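PDB 3PQK: biofilm growth-associated repressor from Xylella fastidiosa, which represses transcription of its own operon by binding a palindromic AT-rich sequence that spans the -10 region of the blh promoter. Local coordinates for residues K18-P23 / G58-S63; V29-E34 / G40-Q45; V66-R69 / Q74-Y77. All blocks are in the same frame, centred on the assembly; numbering follows the deposited sequence.

Contact 1: K18-P23 / G58-S63; sequences KTLSHP and GVLRES
Thr-19 lays its methyl against the hydroxyl end of Ser-63, with CG2 of Thr-19 3.3 Å from OG of Ser-63 and 3.6 Å from its CB. With CG2 of Thr-19 anti to the backbone N (the OG1 torsion is -58°), the methyl is the branch that meets Ser-63, at the end of helix 52-62, while OG1 turns back to bond the carbonyl of Asn-15 one turn earlier in helix 3-20. OG1 of Thr-19 stays 4.1 Å from OG of Ser-63, so the two hydroxyls are not bonded to each other and the touch is methyl against oxygen.

Ser-63, just past helix 52-62, folds its side chain back onto that helix. Its OG donates to the carbonyl O of Val-59 over 2.7 Å, arriving above the carbonyl plane, 38° out of it. The same O of Val-59 also accepts the backbone N of Ser-63 at 2.9 Å, so two donors from one residue grip a single acceptor. This fixes the rotation of the serine hydroxyl that Thr-19 packs on.

Deeper in, the contact is purely apolar and looser: CD2 of Leu-20 and CD2 of Leu-60 approach to 4.4 Å. Ile-65 touches Thr-19, Leu-20 and Leu-60 alike, so all three share one neighbour. Leu-20 also packs on Leu-87 and Leu-91 of helix 84-96 and on Leu-17 of the second subunit, which puts this helix end at the dimer interface.

The nearest CA atoms, those of Thr-19 and Ser-63, are 7.4 Å apart. The contact thus joins the end of the N-terminal helix to the end of helix 52-62, which by position is the recognition helix of the predicted helix-turn-helix in this ArsR-type winged-helix fold.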
# COMPACT_ATOMS: atom_id res chain seq x y z
N LYS B 18 6.96 1.52 -0.57
CA LYS B 18 8.31 0.91 -0.55
C LYS B 18 8.66 0.55 0.90
O LYS B 18 9.09 -0.57 1.16
CB LYS B 18 9.37 1.87 -1.11
CG LYS B 18 9.40 1.95 -2.62
CD LYS B 18 10.23 3.13 -3.11
CE LYS B 18 10.02 3.40 -4.58
NZ LYS B 18 10.79 4.59 -5.02
N THR B 19 8.41 1.49 1.84
CA THR B 19 8.69 1.29 3.25
C THR B 19 7.92 0.10 3.81
O THR B 19 8.51 -0.75 4.48
CB THR B 19 8.37 2.55 4.05
OG1 THR B 19 9.15 3.63 3.52
CG2 THR B 19 8.62 2.37 5.55
N LEU B 20 6.61 0.03 3.52
CA LEU B 20 5.76 -1.05 4.04
C LEU B 20 5.96 -2.39 3.31
O LEU B 20 5.44 -3.40 3.77
CB LEU B 20 4.28 -0.63 4.02
CG LEU B 20 3.90 0.58 4.86
CD1 LEU B 20 2.50 0.98 4.58
CD2 LEU B 20 4.07 0.31 6.37
N SER B 21 6.72 -2.39 2.20
CA SER B 21 7.03 -3.57 1.37
C SER B 21 8.03 -4.59 2.00
O SER B 21 8.93 -5.08 1.31
CB SER B 21 7.56 -3.12 0.01
OG SER B 21 6.48 -2.80 -0.83
N HIS B 22 7.85 -4.91 3.30
CA HIS B 22 8.68 -5.90 4.00
C HIS B 22 7.73 -6.70 4.85
O HIS B 22 7.01 -6.11 5.64
CB HIS B 22 9.79 -5.24 4.85
CG HIS B 22 10.80 -6.20 5.42
ND1 HIS B 22 10.43 -7.33 6.14
CD2 HIS B 22 12.16 -6.13 5.39
CE1 HIS B 22 11.55 -7.94 6.48
NE2 HIS B 22 12.62 -7.25 6.07
N PRO B 23 7.68 -8.05 4.68
CA PRO B 23 6.73 -8.86 5.49
C PRO B 23 6.80 -8.65 6.99
O PRO B 23 5.75 -8.61 7.64
CB PRO B 23 7.08 -10.31 5.09
CG PRO B 23 8.47 -10.24 4.48
CD PRO B 23 8.48 -8.91 3.77
N GLY B 58 13.06 -0.19 13.88
CA GLY B 58 13.99 0.91 13.64
C GLY B 58 13.63 1.61 12.35
O GLY B 58 13.34 2.81 12.38
N VAL B 59 13.48 0.85 11.24
CA VAL B 59 13.03 1.36 9.93
C VAL B 59 11.65 2.05 10.04
O VAL B 59 11.49 3.16 9.55
CB VAL B 59 13.02 0.27 8.83
CG1 VAL B 59 12.37 0.77 7.54
CG2 VAL B 59 14.43 -0.26 8.56
N LEU B 60 10.68 1.43 10.72
CA LEU B 60 9.32 1.96 10.89
C LEU B 60 9.29 3.23 11.71
O LEU B 60 8.41 4.06 11.52
CB LEU B 60 8.41 0.89 11.56
CG LEU B 60 8.01 -0.30 10.68
CD1 LEU B 60 7.31 -1.38 11.52
CD2 LEU B 60 7.12 0.15 9.47
N ARG B 61 10.21 3.34 12.68
CA ARG B 61 10.35 4.52 13.54
C ARG B 61 10.97 5.65 12.72
O ARG B 61 10.47 6.77 12.78
CB ARG B 61 11.23 4.22 14.77
CG ARG B 61 10.51 4.25 16.12
CD ARG B 61 11.49 4.14 17.27
NE ARG B 61 11.52 5.33 18.13
CZ ARG B 61 12.61 5.77 18.76
NH1 ARG B 61 13.78 5.17 18.59
NH2 ARG B 61 12.56 6.85 19.54
N GLU B 62 12.03 5.34 11.94
CA GLU B 62 12.69 6.36 11.07
C GLU B 62 11.67 6.89 10.07
O GLU B 62 11.57 8.11 9.87
CB GLU B 62 13.84 5.76 10.26
CG GLU B 62 14.90 5.00 11.03
CD GLU B 62 16.06 5.78 11.60
OE1 GLU B 62 17.19 5.25 11.57
OE2 GLU B 62 15.84 6.91 12.10
N SER B 63 10.85 5.98 9.51
CA SER B 63 9.81 6.35 8.55
C SER B 63 8.64 7.13 9.14
O SER B 63 7.79 7.60 8.40
CB SER B 63 9.35 5.11 7.79
OG SER B 63 10.50 4.40 7.35

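Contact 2: V29-E34 / G40-Q45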
# COMPACT_ATOMS: atom_id res chain seq x y z
N VAL B 29 3.18 -3.60 11.88
CA VAL B 29 2.15 -2.56 11.82
C VAL B 29 0.74 -3.10 12.02
O VAL B 29 -0.04 -2.51 12.78
CB VAL B 29 2.30 -1.56 10.63
CG1 VAL B 29 3.65 -0.84 10.70
CG2 VAL B 29 2.15 -2.27 9.28
N CYS B 30 0.43 -4.27 11.45
CA CYS B 30 -0.89 -4.87 11.69
C CYS B 30 -1.09 -5.25 13.16
O CYS B 30 -2.17 -5.02 13.69
CB CYS B 30 -1.14 -6.05 10.75
SG CYS B 30 -1.87 -5.56 9.17
N THR B 31 -0.02 -5.76 13.83
CA THR B 31 -0.10 -6.11 15.27
C THR B 31 -0.38 -4.84 16.09
O THR B 31 -1.23 -4.86 17.00
CB THR B 31 1.19 -6.82 15.73
OG1 THR B 31 1.47 -7.93 14.88
CG2 THR B 31 1.12 -7.30 17.19
N LEU B 32 0.27 -3.72 15.72
CA LEU B 32 0.13 -2.44 16.42
C LEU B 32 -1.18 -1.71 16.24
O LEU B 32 -1.48 -0.79 16.98
CB LEU B 32 1.33 -1.52 16.16
CG LEU B 32 2.69 -2.01 16.67
CD1 LEU B 32 3.80 -1.15 16.10
CD2 LEU B 32 2.77 -1.98 18.23
N VAL B 33 -1.99 -2.12 15.28
CA VAL B 33 -3.35 -1.58 15.07
C VAL B 33 -4.17 -1.92 16.33
O VAL B 33 -4.97 -1.11 16.80
CB VAL B 33 -3.96 -2.20 13.78
CG1 VAL B 33 -5.47 -1.99 13.70
CG2 VAL B 33 -3.27 -1.65 12.54
N GLU B 34 -3.93 -3.10 16.89
CA GLU B 34 -4.59 -3.64 18.08
C GLU B 34 -4.18 -2.99 19.40
O GLU B 34 -4.96 -3.03 20.36
CB GLU B 34 -4.43 -5.16 18.10
CG GLU B 34 -5.21 -5.81 16.96
CD GLU B 34 -4.86 -7.24 16.63
OE1 GLU B 34 -4.04 -7.85 17.35
OE2 GLU B 34 -5.44 -7.77 15.65
N GLY B 40 9.33 -7.48 23.61
CA GLY B 40 9.13 -8.87 24.00
C GLY B 40 7.80 -9.42 23.54
O GLY B 40 7.74 -10.54 23.04
N GLU B 41 6.73 -8.63 23.69
CA GLU B 41 5.39 -8.98 23.25
C GLU B 41 5.31 -9.08 21.73
O GLU B 41 4.61 -9.96 21.20
CB GLU B 41 4.39 -7.94 23.75
CG GLU B 41 4.33 -7.91 25.26
CD GLU B 41 3.47 -6.83 25.89
OE1 GLU B 41 3.38 -5.71 25.34
OE2 GLU B 41 2.89 -7.12 26.95
N LEU B 42 6.02 -8.17 21.02
CA LEU B 42 6.04 -8.21 19.55
C LEU B 42 6.73 -9.47 19.07
O LEU B 42 6.22 -10.15 18.18
CB LEU B 42 6.68 -6.92 18.96
CG LEU B 42 5.83 -5.66 19.12
CD1 LEU B 42 6.64 -4.42 18.94
CD2 LEU B 42 4.56 -5.70 18.28
N GLU B 43 7.86 -9.82 19.70
CA GLU B 43 8.66 -11.00 19.36
C GLU B 43 7.84 -12.28 19.49
O GLU B 43 7.93 -13.14 18.62
CB GLU B 43 9.92 -11.07 20.24
CG GLU B 43 10.71 -12.37 20.15
CD GLU B 43 11.94 -12.44 21.02
OE1 GLU B 43 13.05 -12.17 20.50
OE2 GLU B 43 11.80 -12.74 22.23
N GLN B 44 7.06 -12.41 20.58
CA GLN B 44 6.23 -13.58 20.84
C GLN B 44 5.06 -13.70 19.89
O GLN B 44 4.83 -14.79 19.36
CB GLN B 44 5.74 -13.61 22.30
CG GLN B 44 6.87 -13.77 23.33
CD GLN B 44 7.65 -15.05 23.16
OE1 GLN B 44 7.10 -16.16 23.26
NE2 GLN B 44 8.94 -14.92 22.87
N GLN B 45 4.32 -12.60 19.67
CA GLN B 45 3.15 -12.59 18.78
C GLN B 45 3.45 -12.81 17.27
O GLN B 45 2.61 -13.34 16.55
CB GLN B 45 2.37 -11.28 18.98
CG GLN B 45 0.88 -11.40 18.63
CD GLN B 45 0.06 -10.20 19.05
OE1 GLN B 45 0.34 -9.54 20.07
NE2 GLN B 45 -0.98 -9.90 18.29
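Thr-31 and Gln-45 reach toward each other from opposite directions, and the methyl of the threonine meets the amide of the glutamine: CG2 of Thr-31 lies 3.5 Å from NE2 and 3.6 Å from CD of Gln-45. The glutamine spans the gap because CG is anti to its backbone N (chi1 -154°) and the chain runs extended beyond it, although this exposed side chain is poorly ordered. OG1 of Thr-31 bonds the carbonyl of Met-27. Glu-34 slants across the same amide, the planes of carboxylate and amide only 19° apart; at 3.8 Å, its OE1 is too far from NE2 of Gln-45 for a hydrogen bond, and its OE2 is bonded to Tyr-92.

On the buried side, Leu-32 and Leu-42 cross at about a right angle, CD2 to CD2 at 4.1 Å. CD2 of Leu-42 also reaches CG2 of Thr-31 at 3.9 Å. The axes of the short segments 29-33 and 40-45 come within 11.2 Å at closest and run at 113° to each other. Helix 39-46, which opens the predicted helix-turn-helix, thus packs on helix 23-33, whose Cys-30 is disulfide-bonded to Cys-96. Phe-37 packs against Leu-32, Leu-42 and Gln-45, Leu-57 of helix 52-62 meets Leu-42, and Leu-79 of strand 76-79 meets Leu-32.

Contact 3: V66-R69 / Q74-Y77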
# COMPACT_ATOMS: atom_id res chain seq x y z
N VAL B 66 5.87 4.28 13.29
CA VAL B 66 5.80 3.78 14.65
C VAL B 66 6.61 4.75 15.54
O VAL B 66 7.57 5.37 15.08
CB VAL B 66 6.31 2.31 14.71
CG1 VAL B 66 6.52 1.83 16.15
CG2 VAL B 66 5.36 1.37 13.96
N GLU B 67 6.22 4.85 16.80
CA GLU B 67 6.91 5.64 17.81
C GLU B 67 6.92 4.85 19.14
O GLU B 67 6.21 3.85 19.27
CB GLU B 67 6.26 7.01 17.98
CG GLU B 67 4.79 6.98 18.38
CD GLU B 67 4.21 8.36 18.61
OE1 GLU B 67 4.99 9.34 18.62
OE2 GLU B 67 2.97 8.47 18.79
N THR B 68 7.68 5.33 20.12
CA THR B 68 7.75 4.70 21.42
C THR B 68 7.02 5.51 22.48
O THR B 68 6.81 6.73 22.34
CB THR B 68 9.21 4.37 21.83
OG1 THR B 68 9.94 5.58 22.00
CG2 THR B 68 9.90 3.42 20.85
N ARG B 69 6.63 4.82 23.55
CA ARG B 69 5.98 5.42 24.71
C ARG B 69 6.54 4.74 25.96
O ARG B 69 6.75 3.53 25.95
CB ARG B 69 4.45 5.29 24.59
CG ARG B 69 3.66 6.24 25.47
CD ARG B 69 2.18 5.94 25.35
NE ARG B 69 1.72 5.20 26.53
CZ ARG B 69 1.04 5.75 27.53
NH1 ARG B 69 0.68 7.02 27.48
NH2 ARG B 69 0.69 5.01 28.58
N GLN B 74 8.44 0.61 31.29
CA GLN B 74 8.42 -0.25 30.11
C GLN B 74 8.36 0.56 28.80
O GLN B 74 7.57 1.49 28.70
CB GLN B 74 7.23 -1.24 30.21
CG GLN B 74 7.14 -2.29 29.09
CD GLN B 74 8.40 -3.08 28.90
OE1 GLN B 74 9.26 -2.72 28.11
NE2 GLN B 74 8.48 -4.23 29.51
N ILE B 75 9.16 0.20 27.83
CA ILE B 75 9.11 0.84 26.50
C ILE B 75 8.01 0.14 25.63
O ILE B 75 8.14 -1.04 25.33
CB ILE B 75 10.50 0.79 25.78
CG1 ILE B 75 11.60 1.54 26.58
CG2 ILE B 75 10.41 1.33 24.33
CD1 ILE B 75 13.02 0.87 26.46
N PHE B 76 6.96 0.87 25.24
CA PHE B 76 5.91 0.35 24.35
C PHE B 76 5.99 1.03 22.99
O PHE B 76 6.13 2.25 22.91
CB PHE B 76 4.49 0.59 24.91
CG PHE B 76 4.22 -0.16 26.18
CD1 PHE B 76 3.96 -1.53 26.16
CD2 PHE B 76 4.26 0.48 27.41
CE1 PHE B 76 3.76 -2.24 27.34
CE2 PHE B 76 4.04 -0.23 28.60
CZ PHE B 76 3.76 -1.58 28.55
N TYR B 77 5.81 0.24 21.94
CA TYR B 77 5.74 0.74 20.57
C TYR B 77 4.28 0.90 20.23
O TYR B 77 3.45 0.17 20.74
CB TYR B 77 6.42 -0.21 19.60
CG TYR B 77 7.92 -0.31 19.81
CD1 TYR B 77 8.80 0.40 18.99
CD2 TYR B 77 8.46 -1.16 20.77
CE1 TYR B 77 10.18 0.27 19.13
CE2 TYR B 77 9.84 -1.29 20.93
CZ TYR B 77 10.70 -0.56 20.11
OH TYR B 77 12.06 -0.70 20.25
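Thr-68 and Tyr-77 are a non-hydrogen-bonded pair in the antiparallel beta hairpin that forms the wing of this winged-helix fold, their CA atoms 4.5 Å apart. The next pair, Arg-69 with Phe-76, supplies both backbone hydrogen bonds between the two segments. N of Phe-76 donates to O of Arg-69 over 2.8 Å in an almost straight bond (174° at the hydrogen). The return bond, from N of Arg-69 to O of Phe-76, is slightly shorter at 2.7 Å but more bent, at 141°.

Two carbonyls also take weaker CA-H...O contacts: O of Phe-76 from Thr-68, and O of Glu-67 from CA of Tyr-77, the heavy atoms 3.4 Å apart. N of Ile-75 has a weak bond to OE1 of Gln-74. Beyond the pair, Glu-67 is bonded through its backbone to Arg-78 and its carboxylate makes a salt bridge to the same residue, while the backbone of Tyr-77 is bonded to that of Phe-37. The guanidinium of Arg-69, poorly ordered, is paired through NE with Glu-36.

Apolar groups complete the side occupied by Thr-68 and Tyr-77, which lie side by side and point the same way. CG1 of Val-66 meets the phenol ring at its edge, 3.9 Å from CD1 of Tyr-77. CG2 of Thr-68, anti to its own carbonyl carbon, sits over a ring face as a CH-pi contact, 4.0 Å from the centroid of the Tyr-77 ring and 29° off the normal.

Contacts 1 and 2 are helix-helix packing, partly or largely buried, whereas contact 3 lies at the surface and is built on backbone hydrogen bonds between strands. Neither helical contact has a hydrogen bond between its segments: both pair leucine methyls inside and place a threonine methyl against a polar group further out. Along the chain, contact 2 is nested within the loop closed by contact 1, and CD1 of Leu-60 touches CG1 of Val-29 at 3.8 Å. Helix 52-62 is followed by strand 66-69, and O of Leu-60 probably bonds N of Val-66. Leu-32 packs on both Val-66 and Tyr-77, so contact 2 backs the wing of contact 3.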